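Local coordinates for flagellar brake protein YcgR (Escherichia coli K-12, PDB 5Y6H) that acts as a c-di-GMP-dependent flagellar brake that slows the motor, its N-terminal domain, the part in this structure, being involved in binding FliG, at residues Val82-Glu87 against Val103-Leu108. Numbering follows the deposited sequence.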
loop_
_atom_site.group_PDB
_atom_site.type_symbol
_atom_site.label_atom_id
_atom_site.label_comp_id
_atom_site.label_asym_id
_atom_site.label_seq_id
_atom_site.Cartn_x
_atom_site.Cartn_y
_atom_site.Cartn_z
ATOM N N VAL A 82 7.167 6.280 -2.216
ATOM C CA VAL A 82 5.849 5.992 -2.768
ATOM C C VAL A 82 4.816 6.349 -1.710
ATOM O O VAL A 82 4.991 6.014 -0.533
ATOM C CB VAL A 82 5.732 4.512 -3.177
ATOM C CG1 VAL A 82 4.296 4.168 -3.570
ATOM C CG2 VAL A 82 6.706 4.190 -4.305
ATOM N N GLU A 83 3.751 7.045 -2.112
ATOM C CA GLU A 83 2.656 7.340 -1.194
ATOM C C GLU A 83 1.329 7.301 -1.938
ATOM O O GLU A 83 1.192 7.919 -2.999
ATOM C CB GLU A 83 2.839 8.705 -0.520
ATOM C CG GLU A 83 1.638 9.140 0.310
ATOM C CD GLU A 83 1.954 10.295 1.244
ATOM O OE1 GLU A 83 1.194 11.286 1.244
ATOM O OE2 GLU A 83 2.960 10.210 1.982
ATOM N N PHE A 84 0.359 6.576 -1.387
ATOM C CA PHE A 84 -0.991 6.576 -1.933
ATOM C C PHE A 84 -1.960 6.220 -0.815
ATOM O O PHE A 84 -1.562 5.753 0.255
ATOM C CB PHE A 84 -1.127 5.626 -3.132
ATOM C CG PHE A 84 -0.799 4.184 -2.829
ATOM C CD1 PHE A 84 -1.810 3.274 -2.560
ATOM C CD2 PHE A 84 0.513 3.735 -2.852
ATOM C CE1 PHE A 84 -1.518 1.945 -2.307
ATOM C CE2 PHE A 84 0.811 2.405 -2.592
ATOM C CZ PHE A 84 -0.206 1.512 -2.318
ATOM N N THR A 85 -3.242 6.469 -1.069
ATOM C CA THR A 85 -4.291 6.234 -0.087
ATOM C C THR A 85 -5.360 5.342 -0.697
ATOM O O THR A 85 -5.743 5.522 -1.857
ATOM C CB THR A 85 -4.916 7.558 0.388
ATOM O OG1 THR A 85 -3.902 8.375 0.983
ATOM C CG2 THR A 85 -6.016 7.309 1.409
ATOM N N VAL A 86 -5.826 4.369 0.085
ATOM C CA VAL A 86 -6.939 3.514 -0.305
ATOM C C VAL A 86 -8.075 3.724 0.688
ATOM O O VAL A 86 -7.876 4.163 1.823
ATOM C CB VAL A 86 -6.537 2.028 -0.376
ATOM C CG1 VAL A 86 -5.459 1.818 -1.432
ATOM C CG2 VAL A 86 -6.059 1.554 0.982
ATOM N N GLU A 87 -9.288 3.405 0.243
ATOM C CA GLU A 87 -10.471 3.690 1.044
ATOM C C GLU A 87 -10.885 2.537 1.943
ATOM O O GLU A 87 -11.613 2.761 2.916
ATOM C CB GLU A 87 -11.647 4.067 0.136
ATOM C CG GLU A 87 -11.402 5.312 -0.701
ATOM C CD GLU A 87 -12.655 5.796 -1.400
ATOM O OE1 GLU A 87 -13.757 5.345 -1.021
ATOM O OE2 GLU A 87 -12.539 6.629 -2.324
ATOM N N VAL A 103 -7.530 -2.431 -3.695
ATOM C CA VAL A 103 -7.477 -2.250 -5.145
ATOM C C VAL A 103 -6.566 -1.067 -5.436
ATOM O O VAL A 103 -6.306 -0.233 -4.550
ATOM C CB VAL A 103 -8.887 -2.062 -5.751
ATOM C CG1 VAL A 103 -9.769 -3.260 -5.410
ATOM C CG2 VAL A 103 -9.512 -0.771 -5.273
ATOM N N PRO A 104 -6.039 -0.973 -6.657
ATOM C CA PRO A 104 -5.111 0.118 -6.992
ATOM C C PRO A 104 -5.754 1.478 -6.789
ATOM O O PRO A 104 -6.942 1.671 -7.087
ATOM C CB PRO A 104 -4.788 -0.133 -8.473
ATOM C CG PRO A 104 -4.974 -1.594 -8.651
ATOM C CD PRO A 104 -6.111 -1.977 -7.737
ATOM N N PRO A 105 -4.991 2.450 -6.278
ATOM C CA PRO A 105 -5.547 3.784 -6.090
ATOM C C PRO A 105 -5.681 4.496 -7.422
ATOM O O PRO A 105 -4.975 4.173 -8.391
ATOM C CB PRO A 105 -4.502 4.472 -5.193
ATOM C CG PRO A 105 -3.212 3.844 -5.657
ATOM C CD PRO A 105 -3.562 2.390 -5.925
ATOM N N PRO A 106 -6.587 5.472 -7.523
ATOM C CA PRO A 106 -6.676 6.245 -8.773
ATOM C C PRO A 106 -5.474 7.142 -9.008
ATOM O O PRO A 106 -5.164 7.454 -10.164
ATOM C CB PRO A 106 -7.968 7.054 -8.595
ATOM C CG PRO A 106 -8.177 7.108 -7.114
ATOM C CD PRO A 106 -7.669 5.806 -6.585
ATOM N N THR A 107 -4.791 7.577 -7.950
ATOM C CA THR A 107 -3.567 8.354 -8.089
ATOM C C THR A 107 -2.534 7.841 -7.097
ATOM O O THR A 107 -2.864 7.211 -6.090
ATOM C CB THR A 107 -3.793 9.863 -7.873
ATOM O OG1 THR A 107 -4.171 10.109 -6.511
ATOM C CG2 THR A 107 -4.870 10.400 -8.807
ATOM N N LEU A 108 -1.268 8.134 -7.394
ATOM C CA LEU A 108 -0.140 7.662 -6.605
ATOM C C LEU A 108 0.963 8.709 -6.672
ATOM O O LEU A 108 1.182 9.315 -7.724
ATOM C CB LEU A 108 0.352 6.302 -7.126
ATOM C CG LEU A 108 1.531 5.557 -6.492
ATOM C CD1 LEU A 108 1.352 4.065 -6.695
ATOM C CD2 LEU A 108 2.853 6.012 -7.095
HETATM O O HOH W 1 -3.857 8.137 -3.536
#
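The ring of F84 is met obliquely by P105 and by L108, and V82 CG1, from the same strand, lies in the ring plane at its edge. P105 makes the tighter approach: its CG comes 3.4 Å from F84 CD1, and its CD reaches the same carbon at 3.9 Å. L108 touches the ring's other ortho carbon, with CD1 3.9 Å from F84 CD2, while its second methyl, CD2, packs 4.2 Å from V82 CG1. With chi1 at 59°, F84 CG lies between the backbone N and the carbonyl carbon, which carries the ring to where P105 and L108 meet it. Both are buried and pack with F84 near L20 of helix 13-26, I73 of strand 71-77 and L51 of strand 50-54. An alanine in place of F84 would probably open a gap over P105 and L108, costing P105 its apolar side-chain partner here and leaving L108 only V82 as one across the contact. Further along, V86 CG1 rests 3.8 Å from V103 O. The polar link is indirect: one water accepts from T85 N at 3.0 Å and donates to T107 O at 2.9 Å. Beyond that bridge the contact is van der Waals packing, mostly apolar, consistent with the proline-rich loop being held to strand 80-86 here mainly by the fit of hydrocarbon surfaces, while direct backbone pairing resumes with E83 and W109.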